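Side-chain contacts in Cas13d (uncultured Ruminococcus sp, PDB 6IV9), which binds CRISPR RNA as an effector with two HEPN domains, which probably matures that guide and cleaves target RNA: residues Tyr361-Leu366 against Leu410-Tyr415; Tyr404-Phe409 against Glu459-His464; Asn742-Ile747 against Lys905-Glu910; Arg820-Cys825 against Ala892-Phe897. The protein carries 2 engineered substitutions. One frame throughout, in Å; residues are numbered along the deposited sequence.

Contact 1 (Tyr361-Leu366 against Leu410-Tyr415); sequences YDFIVL and LLFCNY. With nucleotides of chain B.
Phe363 and Phe412 reach toward each other from helices 353-366 and 400-418 and slide past one another in opposite directions, their closest atoms being Phe363 CD1 and Phe412 CD2 at 3.9 Å. In each, CG stands anti to the backbone N (chi1 176° in Phe363, 162° in Phe412), which carries the ring out into the space between the helices. This is the close-packed part of the interface: both phenylalanines are buried, and Phe412 CE2 also comes within 4.2 Å of Phe363 CB. The arrangement continues beyond the pair, since Phe412 stacks on Tyr416 and Phe363 meets Phe409 edge-to-face.

The looser side belongs to Asp362, which is partly exposed. Its OD1 only brushes Phe412 CZ at 4.1 Å, with the two side chains crossing at about a right angle and the carboxylate tilted against the ring. The acid finds its polar partner in the hydroxyl of Ser368, two residues past Leu366.

On the RNA side, the buried Ile364 puts CG2 3.5 Å from O4' of U43 of chain B, laying a methyl against the guide RNA sugar.

The aromatic contact is therefore held by dispersion and burial, while the carboxylate oxygen that brushes the ring is satisfied by Ser368.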
# COMPACT_ATOMS: atom_id res chain seq x y z
N TYR A 361 17.84 -10.60 17.05
CA TYR A 361 18.13 -9.56 16.05
C TYR A 361 17.33 -9.90 14.79
O TYR A 361 16.79 -9.02 14.18
CB TYR A 361 19.61 -9.45 15.72
CG TYR A 361 19.92 -8.39 14.70
CD1 TYR A 361 20.13 -7.08 15.08
CD2 TYR A 361 19.98 -8.68 13.35
CE1 TYR A 361 20.39 -6.09 14.16
CE2 TYR A 361 20.22 -7.69 12.42
CZ TYR A 361 20.44 -6.39 12.82
OH TYR A 361 20.70 -5.41 11.92
N ASP A 362 17.28 -11.18 14.44
CA ASP A 362 16.52 -11.61 13.25
C ASP A 362 15.05 -11.29 13.46
O ASP A 362 14.47 -10.67 12.60
CB ASP A 362 16.68 -13.12 13.03
CG ASP A 362 15.89 -13.70 11.88
OD1 ASP A 362 14.80 -13.23 11.61
OD2 ASP A 362 16.37 -14.64 11.29
N PHE A 363 14.53 -11.61 14.63
CA PHE A 363 13.10 -11.41 14.93
C PHE A 363 12.73 -9.93 14.79
O PHE A 363 11.65 -9.66 14.36
CB PHE A 363 12.84 -11.92 16.34
CG PHE A 363 11.45 -11.73 16.87
CD1 PHE A 363 10.44 -12.61 16.55
CD2 PHE A 363 11.16 -10.68 17.72
CE1 PHE A 363 9.16 -12.43 17.05
CE2 PHE A 363 9.89 -10.51 18.22
CZ PHE A 363 8.89 -11.38 17.87
N ILE A 364 13.58 -9.02 15.26
CA ILE A 364 13.29 -7.57 15.15
C ILE A 364 13.50 -6.99 13.74
O ILE A 364 12.60 -6.37 13.24
CB ILE A 364 14.11 -6.78 16.18
CG1 ILE A 364 13.74 -7.19 17.61
CG2 ILE A 364 13.97 -5.29 15.98
CD1 ILE A 364 12.35 -6.81 18.01
N VAL A 365 14.66 -7.22 13.15
CA VAL A 365 15.06 -6.56 11.88
C VAL A 365 14.72 -7.37 10.63
O VAL A 365 14.31 -6.76 9.66
CB VAL A 365 16.55 -6.21 11.93
CG1 VAL A 365 17.02 -5.54 10.67
CG2 VAL A 365 16.89 -5.37 13.14
N LEU A 366 15.05 -8.65 10.63
CA LEU A 366 14.79 -9.53 9.46
C LEU A 366 13.35 -10.04 9.47
O LEU A 366 12.83 -10.29 8.40
CB LEU A 366 15.80 -10.68 9.45
CG LEU A 366 17.25 -10.28 9.25
CD1 LEU A 366 17.42 -9.39 8.05
CD2 LEU A 366 17.79 -9.58 10.46
N LEU A 410 9.05 -16.98 21.28
CA LEU A 410 9.11 -18.40 21.66
C LEU A 410 8.51 -19.25 20.54
O LEU A 410 9.08 -20.24 20.20
CB LEU A 410 8.28 -18.59 22.93
CG LEU A 410 8.86 -18.02 24.21
CD1 LEU A 410 7.96 -18.38 25.38
CD2 LEU A 410 10.26 -18.54 24.44
N LEU A 411 7.37 -18.83 20.01
CA LEU A 411 6.72 -19.57 18.90
C LEU A 411 7.62 -19.56 17.67
O LEU A 411 7.72 -20.57 17.02
CB LEU A 411 5.39 -18.89 18.58
CG LEU A 411 4.36 -18.89 19.71
CD1 LEU A 411 3.03 -18.39 19.21
CD2 LEU A 411 4.23 -20.28 20.29
N PHE A 412 8.24 -18.43 17.38
CA PHE A 412 9.11 -18.31 16.19
C PHE A 412 10.27 -19.30 16.30
O PHE A 412 10.51 -20.05 15.39
CB PHE A 412 9.68 -16.90 16.16
CG PHE A 412 10.90 -16.70 15.29
CD1 PHE A 412 10.91 -17.12 13.97
CD2 PHE A 412 12.01 -16.06 15.78
CE1 PHE A 412 12.02 -16.92 13.18
CE2 PHE A 412 13.12 -15.86 14.98
CZ PHE A 412 13.12 -16.29 13.69
N CYS A 413 10.93 -19.33 17.45
CA CYS A 413 12.07 -20.25 17.66
C CYS A 413 11.61 -21.71 17.56
O CYS A 413 12.33 -22.52 17.03
CB CYS A 413 12.75 -19.94 18.98
SG CYS A 413 13.66 -18.38 18.94
N ASN A 414 10.41 -21.98 18.03
CA ASN A 414 9.88 -23.35 18.01
C ASN A 414 9.80 -23.86 16.57
O ASN A 414 10.19 -24.99 16.35
CB ASN A 414 8.46 -23.37 18.55
CG ASN A 414 7.87 -24.75 18.55
OD1 ASN A 414 8.30 -25.60 19.31
ND2 ASN A 414 6.90 -24.99 17.70
N TYR A 415 9.32 -23.04 15.65
CA TYR A 415 9.15 -23.49 14.25
C TYR A 415 10.38 -23.23 13.38
O TYR A 415 10.51 -23.88 12.36
CB TYR A 415 7.94 -22.78 13.67
CG TYR A 415 6.63 -23.24 14.24
CD1 TYR A 415 6.14 -24.49 13.95
CD2 TYR A 415 5.89 -22.43 15.07
CE1 TYR A 415 4.93 -24.92 14.46
CE2 TYR A 415 4.68 -22.84 15.58
CZ TYR A 415 4.20 -24.09 15.27
OH TYR A 415 3.02 -24.51 15.76
P U B 43 8.94 -3.21 15.69
OP1 U B 43 9.08 -3.80 14.31
OP2 U B 43 8.18 -3.95 16.70
O5' U B 43 10.45 -3.01 16.15
C5' U B 43 10.76 -2.35 17.39
C4' U B 43 12.19 -2.67 17.79
O4' U B 43 13.02 -2.02 16.81
C3' U B 43 12.64 -2.08 19.13
O3' U B 43 12.33 -3.05 20.11
C2' U B 43 14.15 -1.88 18.89
O2' U B 43 14.72 -3.16 18.93
C1' U B 43 14.17 -1.43 17.43
N1 U B 43 14.10 0.03 17.25
C2 U B 43 15.20 0.78 17.62
O2 U B 43 16.22 0.28 18.04
N3 U B 43 15.05 2.13 17.47
C4 U B 43 13.95 2.80 17.00
O4 U B 43 13.99 4.02 16.92
C5 U B 43 12.86 1.96 16.63
C6 U B 43 12.97 0.64 16.77

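Contact 2 (Tyr404-Phe409 against Glu459-His464); sequences YKLMDF and ENIADH. With nucleotides of chain B.
Ile461 of helix 436-464 drives its CD1 methyl against the backbone side of helix 400-418, where Leu406 and Met407 receive it. These apolar contacts make the interface. Ile461 CD1 lies 3.7 Å from Leu406 CB and 4.0 Å from Met407 CG, and it nears the main chain at Met407 N. The other branch, Ile461 CG2, meets Leu406 CD1 at 3.9 Å, so the leucine is touched along two of its levels. With chi2 of Ile461 at 164°, the chain is extended and its end methyl reaches forward.

Hydrogen bonding stays inside one segment: His464 ND1 donates to Asn460 O at 2.9 Å, almost straight at 175°, with the oxygen in the imidazole plane. This fixes the rotation of the imidazole against the carbonyl four residues back.

Ionic groups lie around the margin. Lys405 runs to the guide RNA, its CD 3.6 Å from OP1 of A44 of chain B and its amine in a salt bridge to the phosphate of another nucleotide, while Asp408 pairs with Arg380 and Glu459 with Arg390.

Adhesion between these helices thus rests on aliphatic carbon of Leu406, Met407 and Ile461, and charge is spent on other partners.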
# COMPACT_ATOMS: atom_id res chain seq x y z
N TYR A 404 3.69 -9.56 23.95
CA TYR A 404 3.44 -10.26 22.66
C TYR A 404 4.75 -10.58 21.95
O TYR A 404 4.80 -11.62 21.33
CB TYR A 404 2.43 -9.51 21.80
CG TYR A 404 1.04 -9.57 22.36
CD1 TYR A 404 0.76 -10.31 23.49
CD2 TYR A 404 0.00 -8.86 21.79
CE1 TYR A 404 -0.51 -10.36 24.03
CE2 TYR A 404 -1.28 -8.90 22.31
CZ TYR A 404 -1.53 -9.65 23.43
OH TYR A 404 -2.77 -9.70 23.97
N LYS A 405 5.74 -9.70 22.02
CA LYS A 405 7.04 -9.97 21.35
C LYS A 405 7.67 -11.20 21.99
O LYS A 405 8.12 -12.07 21.28
CB LYS A 405 7.98 -8.78 21.51
CG LYS A 405 7.83 -7.66 20.49
CD LYS A 405 8.90 -6.62 20.56
CE LYS A 405 8.94 -5.71 19.35
NZ LYS A 405 7.75 -4.83 19.28
N LEU A 406 7.64 -11.27 23.31
CA LEU A 406 8.23 -12.43 24.01
C LEU A 406 7.48 -13.70 23.63
O LEU A 406 8.13 -14.67 23.33
CB LEU A 406 8.17 -12.16 25.52
CG LEU A 406 9.08 -11.05 25.99
CD1 LEU A 406 8.71 -10.56 27.37
CD2 LEU A 406 10.53 -11.49 25.93
N MET A 407 6.16 -13.67 23.63
CA MET A 407 5.36 -14.86 23.28
C MET A 407 5.60 -15.25 21.82
O MET A 407 5.85 -16.40 21.56
CB MET A 407 3.87 -14.58 23.49
CG MET A 407 3.50 -14.35 24.94
SD MET A 407 1.79 -13.88 25.18
CE MET A 407 1.61 -14.10 26.95
N ASP A 408 5.58 -14.28 20.92
CA ASP A 408 5.80 -14.52 19.47
C ASP A 408 7.21 -15.08 19.27
O ASP A 408 7.37 -15.97 18.46
CB ASP A 408 5.58 -13.23 18.67
CG ASP A 408 4.12 -12.81 18.57
OD1 ASP A 408 3.27 -13.52 19.10
OD2 ASP A 408 3.85 -11.81 17.95
N PHE A 409 8.19 -14.58 20.01
CA PHE A 409 9.58 -15.05 19.86
C PHE A 409 9.70 -16.54 20.21
O PHE A 409 10.39 -17.23 19.51
CB PHE A 409 10.54 -14.22 20.70
CG PHE A 409 11.98 -14.60 20.46
CD1 PHE A 409 12.63 -14.21 19.31
CD2 PHE A 409 12.66 -15.38 21.37
CE1 PHE A 409 13.95 -14.55 19.09
CE2 PHE A 409 13.98 -15.73 21.14
CZ PHE A 409 14.61 -15.32 20.01
N GLU A 459 3.05 -18.09 31.19
CA GLU A 459 2.73 -17.60 32.55
C GLU A 459 3.96 -16.89 33.12
O GLU A 459 3.81 -15.86 33.75
CB GLU A 459 2.29 -18.76 33.44
CG GLU A 459 0.82 -18.71 33.76
CD GLU A 459 0.07 -20.03 33.68
OE1 GLU A 459 0.67 -21.07 33.98
OE2 GLU A 459 -1.12 -20.00 33.32
N ASN A 460 5.13 -17.44 32.86
CA ASN A 460 6.39 -16.83 33.35
C ASN A 460 6.54 -15.43 32.75
O ASN A 460 6.89 -14.51 33.47
CB ASN A 460 7.59 -17.68 32.95
CG ASN A 460 8.87 -17.21 33.61
OD1 ASN A 460 8.84 -16.73 34.73
ND2 ASN A 460 9.98 -17.32 32.92
N ILE A 461 6.27 -15.30 31.45
CA ILE A 461 6.42 -13.98 30.80
C ILE A 461 5.45 -13.00 31.45
O ILE A 461 5.88 -11.93 31.79
CB ILE A 461 6.08 -14.09 29.30
CG1 ILE A 461 7.19 -14.76 28.49
CG2 ILE A 461 5.73 -12.72 28.75
CD1 ILE A 461 6.75 -15.21 27.14
N ALA A 462 4.21 -13.41 31.65
CA ALA A 462 3.15 -12.55 32.24
C ALA A 462 3.56 -12.10 33.65
O ALA A 462 3.29 -10.98 33.99
CB ALA A 462 1.84 -13.27 32.25
N ASP A 463 4.22 -12.97 34.40
CA ASP A 463 4.73 -12.69 35.77
C ASP A 463 5.80 -11.60 35.73
O ASP A 463 6.00 -10.94 36.73
CB ASP A 463 5.29 -13.95 36.42
CG ASP A 463 4.24 -14.94 36.89
OD1 ASP A 463 3.05 -14.59 36.86
OD2 ASP A 463 4.62 -16.04 37.27
N HIS A 464 6.52 -11.48 34.63
CA HIS A 464 7.59 -10.45 34.57
C HIS A 464 7.10 -9.19 33.87
O HIS A 464 7.86 -8.25 33.81
CB HIS A 464 8.80 -10.98 33.80
CG HIS A 464 9.62 -11.97 34.55
ND1 HIS A 464 9.25 -13.27 34.69
CD2 HIS A 464 10.79 -11.85 35.19
CE1 HIS A 464 10.15 -13.91 35.37
NE2 HIS A 464 11.10 -13.07 35.69
P A B 44 11.30 -2.77 21.32
OP1 A B 44 11.04 -4.08 21.94
OP2 A B 44 10.11 -2.05 20.75
O5' A B 44 12.07 -1.67 22.18
C5' A B 44 13.13 -2.11 23.10
C4' A B 44 13.43 -1.05 24.14
O4' A B 44 13.99 0.14 23.52
C3' A B 44 12.18 -0.58 24.88
O3' A B 44 12.48 -0.27 26.25
C2' A B 44 11.78 0.65 24.09
O2' A B 44 11.06 1.60 24.84
C1' A B 44 13.14 1.24 23.78
N9 A B 44 13.13 2.07 22.59
C8 A B 44 12.54 1.85 21.36
N7 A B 44 12.78 2.79 20.48
C5 A B 44 13.58 3.69 21.18
C6 A B 44 14.19 4.89 20.80
N6 A B 44 14.05 5.43 19.59
N1 A B 44 14.93 5.54 21.72
C2 A B 44 15.07 4.99 22.94
N3 A B 44 14.56 3.86 23.41
C4 A B 44 13.81 3.25 22.47

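Contact 3 (Asn742-Ile747 against Lys905-Glu910); sequences NARYVI and KNLSIE. With nucleotides of chain B.
Arg744 packs against Leu907 and Asn906 on its way to the guide RNA, meeting protein first and RNA further out. Arg744 CB rests 3.8 Å from Leu907 CD2. Bends at chi2 (-74°) and chi3 (-72°) then turn the chain beneath a nucleotide: Arg744 CD lies 3.4 Å from O4' of A27 of chain B, NE stays beside the same sugar oxygen, and CZ faces the base at N3. At the tip, Arg744 NH1 comes within 3.2 Å of C2 of A27 of chain B and is hydrogen-bonded to the carbonyl of Phe913, while Arg744 NH2 meets Asn906 CB, 4.0 Å away at the guanidinium edge. Were this residue an alanine, the base of A27 would probably be left without the charged plane beneath it, and Phe913 O without its donor.

Helices 713-760 and 901-908 pack here in what is probably the C-terminal, all-helical HEPN domain. Tyr745 ties them together: its OH donates to Leu907 O at 2.6 Å, in the carbonyl plane on a lone pair, and is also bonded to His853. Leu907 CD2 lies over a face of the same ring. One residue before Leu907, Asn906 ND2 donates to both O2' and N3 of A26 of chain B.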
# COMPACT_ATOMS: atom_id res chain seq x y z
N ASN A 742 -9.93 6.58 -5.03
CA ASN A 742 -9.28 7.36 -6.11
C ASN A 742 -8.15 6.55 -6.75
O ASN A 742 -7.99 6.62 -7.93
CB ASN A 742 -8.72 8.69 -5.62
CG ASN A 742 -8.33 9.56 -6.80
OD1 ASN A 742 -9.19 10.05 -7.50
ND2 ASN A 742 -7.05 9.70 -7.03
N ALA A 743 -7.46 5.77 -5.94
CA ALA A 743 -6.31 4.96 -6.39
C ALA A 743 -6.75 4.00 -7.51
O ALA A 743 -5.98 3.78 -8.41
CB ALA A 743 -5.74 4.22 -5.22
N ARG A 744 -7.96 3.46 -7.44
CA ARG A 744 -8.44 2.51 -8.47
C ARG A 744 -8.49 3.21 -9.83
O ARG A 744 -8.23 2.58 -10.81
CB ARG A 744 -9.82 1.96 -8.09
CG ARG A 744 -9.83 1.14 -6.82
CD ARG A 744 -9.19 -0.20 -7.09
NE ARG A 744 -10.04 -1.03 -7.89
CZ ARG A 744 -11.18 -1.55 -7.47
NH1 ARG A 744 -11.50 -1.49 -6.20
NH2 ARG A 744 -11.99 -2.13 -8.32
N TYR A 745 -8.94 4.46 -9.83
CA TYR A 745 -9.05 5.31 -11.04
C TYR A 745 -7.66 5.69 -11.56
O TYR A 745 -7.46 5.77 -12.74
CB TYR A 745 -10.08 6.41 -10.82
CG TYR A 745 -11.43 5.81 -10.56
CD1 TYR A 745 -11.81 5.47 -9.28
CD2 TYR A 745 -12.28 5.49 -11.60
CE1 TYR A 745 -13.02 4.86 -9.03
CE2 TYR A 745 -13.49 4.88 -11.37
CZ TYR A 745 -13.86 4.55 -10.08
OH TYR A 745 -15.04 3.93 -9.85
N VAL A 746 -6.74 5.92 -10.64
CA VAL A 746 -5.33 6.24 -11.01
C VAL A 746 -4.75 5.05 -11.76
O VAL A 746 -4.13 5.25 -12.75
CB VAL A 746 -4.49 6.59 -9.77
CG1 VAL A 746 -3.04 6.73 -10.16
CG2 VAL A 746 -5.00 7.84 -9.09
N ILE A 747 -5.03 3.83 -11.29
CA ILE A 747 -4.53 2.62 -12.00
C ILE A 747 -5.16 2.60 -13.39
O ILE A 747 -4.47 2.33 -14.34
CB ILE A 747 -4.90 1.36 -11.20
CG1 ILE A 747 -4.14 1.27 -9.88
CG2 ILE A 747 -4.72 0.12 -12.05
CD1 ILE A 747 -4.63 0.19 -8.97
N LYS A 905 -16.12 -2.65 -15.87
CA LYS A 905 -17.29 -3.04 -15.05
C LYS A 905 -17.03 -2.81 -13.57
O LYS A 905 -17.87 -2.26 -12.91
CB LYS A 905 -17.66 -4.50 -15.32
CG LYS A 905 -18.22 -4.74 -16.70
CD LYS A 905 -18.94 -6.04 -16.80
CE LYS A 905 -20.16 -6.13 -15.91
NZ LYS A 905 -20.78 -7.46 -15.98
N ASN A 906 -15.85 -3.19 -13.09
CA ASN A 906 -15.55 -3.05 -11.65
C ASN A 906 -15.57 -1.57 -11.24
O ASN A 906 -16.01 -1.30 -10.16
CB ASN A 906 -14.25 -3.74 -11.25
CG ASN A 906 -14.30 -5.24 -11.34
OD1 ASN A 906 -15.33 -5.82 -11.60
ND2 ASN A 906 -13.17 -5.87 -11.12
N LEU A 907 -15.09 -0.69 -12.11
CA LEU A 907 -15.01 0.75 -11.80
C LEU A 907 -16.33 1.47 -12.06
O LEU A 907 -16.44 2.59 -11.64
CB LEU A 907 -13.89 1.36 -12.65
CG LEU A 907 -12.47 0.92 -12.32
CD1 LEU A 907 -11.45 1.76 -13.06
CD2 LEU A 907 -12.20 0.97 -10.84
N SER A 908 -17.27 0.84 -12.77
CA SER A 908 -18.55 1.49 -13.16
C SER A 908 -19.74 1.01 -12.34
O SER A 908 -20.69 1.74 -12.25
CB SER A 908 -18.83 1.29 -14.62
OG SER A 908 -17.82 1.83 -15.42
N ILE A 909 -19.68 -0.20 -11.80
CA ILE A 909 -20.84 -0.78 -11.07
C ILE A 909 -20.48 -0.89 -9.59
O ILE A 909 -19.65 -1.69 -9.25
CB ILE A 909 -21.18 -2.13 -11.71
CG1 ILE A 909 -21.43 -1.92 -13.20
CG2 ILE A 909 -22.36 -2.77 -11.02
CD1 ILE A 909 -21.45 -3.17 -14.00
N GLU A 910 -21.25 -0.22 -8.75
CA GLU A 910 -20.93 -0.12 -7.31
C GLU A 910 -20.82 -1.51 -6.68
O GLU A 910 -19.92 -1.70 -5.90
CB GLU A 910 -21.99 0.75 -6.64
CG GLU A 910 -21.90 0.84 -5.14
CD GLU A 910 -22.79 1.93 -4.56
OE1 GLU A 910 -23.57 2.55 -5.31
OE2 GLU A 910 -22.71 2.15 -3.37
P A B 27 -7.02 -3.19 -12.16
OP1 A B 27 -7.40 -1.75 -12.36
OP2 A B 27 -6.00 -3.74 -13.05
O5' A B 27 -6.41 -3.53 -10.75
C5' A B 27 -7.11 -3.02 -9.59
C4' A B 27 -6.38 -3.42 -8.37
O4' A B 27 -7.04 -2.89 -7.22
C3' A B 27 -6.34 -4.92 -8.12
O3' A B 27 -5.05 -5.44 -8.38
C2' A B 27 -6.64 -5.07 -6.61
O2' A B 27 -5.66 -5.86 -5.94
C1' A B 27 -6.61 -3.61 -6.13
N9 A B 27 -7.50 -3.34 -5.01
C8 A B 27 -7.11 -2.75 -3.84
N7 A B 27 -8.05 -2.69 -2.94
C5 A B 27 -9.15 -3.28 -3.56
C6 A B 27 -10.47 -3.49 -3.14
N6 A B 27 -10.92 -3.16 -1.92
N1 A B 27 -11.31 -4.13 -3.99
C2 A B 27 -10.85 -4.45 -5.20
N3 A B 27 -9.65 -4.24 -5.73
C4 A B 27 -8.83 -3.66 -4.85
P A B 2 -21.29 -13.29 -11.38
OP1 A B 2 -22.60 -13.53 -11.95
OP2 A B 2 -20.40 -14.40 -11.12
O5' A B 2 -20.47 -12.33 -12.32
C5' A B 2 -21.05 -11.21 -12.95
C4' A B 2 -20.01 -10.15 -13.19
O4' A B 2 -19.14 -10.01 -12.05
C3' A B 2 -19.07 -10.51 -14.32
O3' A B 2 -19.76 -10.28 -15.52
C2' A B 2 -17.88 -9.62 -14.01
O2' A B 2 -18.12 -8.29 -14.35
C1' A B 2 -17.83 -9.76 -12.49
N9 A B 2 -16.96 -10.84 -12.04
C8 A B 2 -17.29 -11.94 -11.30
N7 A B 2 -16.28 -12.74 -11.06
C5 A B 2 -15.21 -12.11 -11.67
C6 A B 2 -13.84 -12.44 -11.76
N6 A B 2 -13.31 -13.54 -11.24
N1 A B 2 -13.05 -11.60 -12.45
C2 A B 2 -13.58 -10.50 -12.98
N3 A B 2 -14.84 -10.08 -12.96
C4 A B 2 -15.61 -10.94 -12.28
P A B 26 -5.64 -7.10 -15.57
OP1 A B 26 -5.44 -5.89 -16.39
OP2 A B 26 -4.61 -7.67 -14.69
O5' A B 26 -6.85 -6.82 -14.58
C5' A B 26 -7.96 -6.02 -14.94
C4' A B 26 -8.92 -5.90 -13.79
O4' A B 26 -9.41 -7.24 -13.49
C3' A B 26 -8.38 -5.46 -12.43
O3' A B 26 -8.37 -4.02 -12.27
C2' A B 26 -9.37 -6.10 -11.43
O2' A B 26 -10.33 -5.16 -10.88
C1' A B 26 -10.08 -7.18 -12.27
N9 A B 26 -10.01 -8.51 -11.66
C8 A B 26 -8.91 -9.33 -11.56
N7 A B 26 -9.11 -10.39 -10.82
C5 A B 26 -10.45 -10.30 -10.46
C6 A B 26 -11.26 -11.10 -9.66
N6 A B 26 -10.88 -12.27 -9.14
N1 A B 26 -12.52 -10.67 -9.41
C2 A B 26 -12.92 -9.52 -9.97
N3 A B 26 -12.22 -8.65 -10.69
C4 A B 26 -11.00 -9.13 -10.96

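Contact 4 (Arg820-Cys825 against Ala892-Phe897); sequences RKYANC and ALNSPF. Engineered in segment 820-825: Ala823 (natural residue Arg).
Tyr822 sets one face of its ring against Leu893 and its edge toward Asn894. Leu893 CB lies over that face, 3.8 Å from the ring centroid, in a CH-pi contact displaced toward the rim, and Leu893 O sits 3.2 Å from Tyr822 CD2. The hydroxyl projects in the ring plane to donate to Asn894 OD1 at 2.7 Å, approaching 27° out of the amide carbonyl plane, with ring and amide planes 40° apart. A chi1 of -167° swings the ring across to the other segment, where Phe897 CE2 also meets Tyr822 CE2 at 4.1 Å. Asn894 ND2 donates to Ser908 OG, which fixes the flip of the amide, leaving OD1 turned to the tyrosine. A phenylalanine in place of Tyr822 could keep the packing on Leu893 but would probably leave the buried Asn894 OD1 without its mate.

Ser895 OG pins the turn after Leu893 by bonding Ala892 O. Next to Tyr822 comes Ala823, engineered from the Arg that opens the RxxxxH signature of HEPN domains. The tyrosine ring fills the junction of helix 816-827, which carries it, with the end of helix 887-893, and Tyr745 of helix 713-760 and His853 and Met856 of helix 848-861 pack around it.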
# COMPACT_ATOMS: atom_id res chain seq x y z
N ARG A 820 -11.39 14.27 -20.32
CA ARG A 820 -10.13 14.97 -19.97
C ARG A 820 -10.24 15.52 -18.55
O ARG A 820 -9.28 15.43 -17.83
CB ARG A 820 -9.79 16.07 -20.97
CG ARG A 820 -8.51 16.81 -20.65
CD ARG A 820 -7.78 17.39 -21.84
NE ARG A 820 -8.67 18.22 -22.62
CZ ARG A 820 -9.33 17.83 -23.70
NH1 ARG A 820 -8.87 16.85 -24.46
NH2 ARG A 820 -10.46 18.43 -24.03
N LYS A 821 -11.38 16.10 -18.20
CA LYS A 821 -11.57 16.65 -16.83
C LYS A 821 -11.49 15.52 -15.81
O LYS A 821 -10.91 15.72 -14.77
CB LYS A 821 -12.91 17.38 -16.71
CG LYS A 821 -13.00 18.66 -17.53
CD LYS A 821 -14.11 19.58 -17.11
CE LYS A 821 -14.06 20.92 -17.81
NZ LYS A 821 -15.07 21.85 -17.27
N TYR A 822 -12.09 14.38 -16.13
CA TYR A 822 -12.09 13.21 -15.22
C TYR A 822 -10.65 12.76 -14.98
O TYR A 822 -10.26 12.59 -13.86
CB TYR A 822 -12.83 12.09 -15.94
CG TYR A 822 -13.23 10.88 -15.14
CD1 TYR A 822 -13.69 10.98 -13.84
CD2 TYR A 822 -13.21 9.64 -15.72
CE1 TYR A 822 -14.07 9.86 -13.13
CE2 TYR A 822 -13.59 8.51 -15.03
CZ TYR A 822 -14.04 8.61 -13.74
OH TYR A 822 -14.42 7.50 -13.07
N ALA A 823 -9.87 12.65 -16.04
CA ALA A 823 -8.47 12.21 -15.90
C ALA A 823 -7.70 13.20 -15.02
O ALA A 823 -6.93 12.75 -14.21
CB ALA A 823 -7.84 12.09 -17.26
N ASN A 824 -7.92 14.49 -15.22
CA ASN A 824 -7.23 15.52 -14.41
C ASN A 824 -7.67 15.43 -12.94
O ASN A 824 -6.84 15.52 -12.09
CB ASN A 824 -7.48 16.91 -14.99
CG ASN A 824 -6.80 17.11 -16.33
OD1 ASN A 824 -5.85 16.41 -16.65
ND2 ASN A 824 -7.28 18.04 -17.12
N CYS A 825 -8.96 15.25 -12.70
CA CYS A 825 -9.47 15.16 -11.32
C CYS A 825 -8.89 13.93 -10.64
O CYS A 825 -8.58 14.00 -9.49
CB CYS A 825 -10.99 15.07 -11.33
SG CYS A 825 -11.82 16.62 -11.76
N ALA A 892 -20.26 6.60 -18.66
CA ALA A 892 -19.77 7.48 -19.74
C ALA A 892 -18.35 7.95 -19.41
O ALA A 892 -17.49 7.89 -20.26
CB ALA A 892 -20.70 8.65 -19.85
N LEU A 893 -18.13 8.37 -18.18
CA LEU A 893 -16.81 8.87 -17.74
C LEU A 893 -15.75 7.75 -17.83
O LEU A 893 -14.64 8.05 -18.13
CB LEU A 893 -16.93 9.44 -16.34
CG LEU A 893 -17.64 10.79 -16.26
CD1 LEU A 893 -17.88 11.19 -14.83
CD2 LEU A 893 -16.86 11.85 -17.01
N ASN A 894 -16.15 6.52 -17.56
CA ASN A 894 -15.26 5.34 -17.53
C ASN A 894 -15.12 4.70 -18.92
O ASN A 894 -14.34 3.80 -19.05
CB ASN A 894 -15.80 4.28 -16.57
CG ASN A 894 -15.53 4.60 -15.12
OD1 ASN A 894 -14.71 5.43 -14.81
ND2 ASN A 894 -16.21 3.90 -14.24
N SER A 895 -15.75 5.28 -19.94
CA SER A 895 -15.77 4.71 -21.31
C SER A 895 -14.35 4.55 -21.87
O SER A 895 -14.12 3.61 -22.57
CB SER A 895 -16.71 5.43 -22.24
OG SER A 895 -16.32 6.76 -22.42
N PRO A 896 -13.37 5.41 -21.55
CA PRO A 896 -12.01 5.23 -22.02
C PRO A 896 -11.38 3.90 -21.55
O PRO A 896 -10.49 3.44 -22.17
CB PRO A 896 -11.27 6.41 -21.39
CG PRO A 896 -12.32 7.45 -21.23
CD PRO A 896 -13.55 6.67 -20.87
N PHE A 897 -11.87 3.36 -20.43
CA PHE A 897 -11.37 2.12 -19.80
C PHE A 897 -12.14 0.91 -20.31
O PHE A 897 -11.81 -0.18 -19.95
CB PHE A 897 -11.53 2.20 -18.28
CG PHE A 897 -11.03 3.49 -17.68
CD1 PHE A 897 -9.88 4.08 -18.15
CD2 PHE A 897 -11.73 4.12 -16.67
CE1 PHE A 897 -9.42 5.27 -17.61
CE2 PHE A 897 -11.28 5.30 -16.13
CZ PHE A 897 -10.13 5.87 -16.60

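The four contacts form two pairs on opposite sides of the chain's centre. Contacts 1 and 2 have centres about 14 Å apart and share helix 400-418; their segments alternate along the sequence, so helix 400-418 joins helices 353-366 and 436-464 into one packed group, with Leu410 lying on Ile461. Both close before contacts 3 and 4 open. Contacts 3 and 4 have centres about 11 Å apart, and contact 4 is nested within the chain loop that contact 3 closes; Ser908 with Asn894, and Tyr745 with Tyr822, join them. Between the pairs the centres are about 40 to 54 Å apart. The guide RNA is touched at contacts 1, 2 and 3, so separate helical regions touch different nucleotides of the same strand.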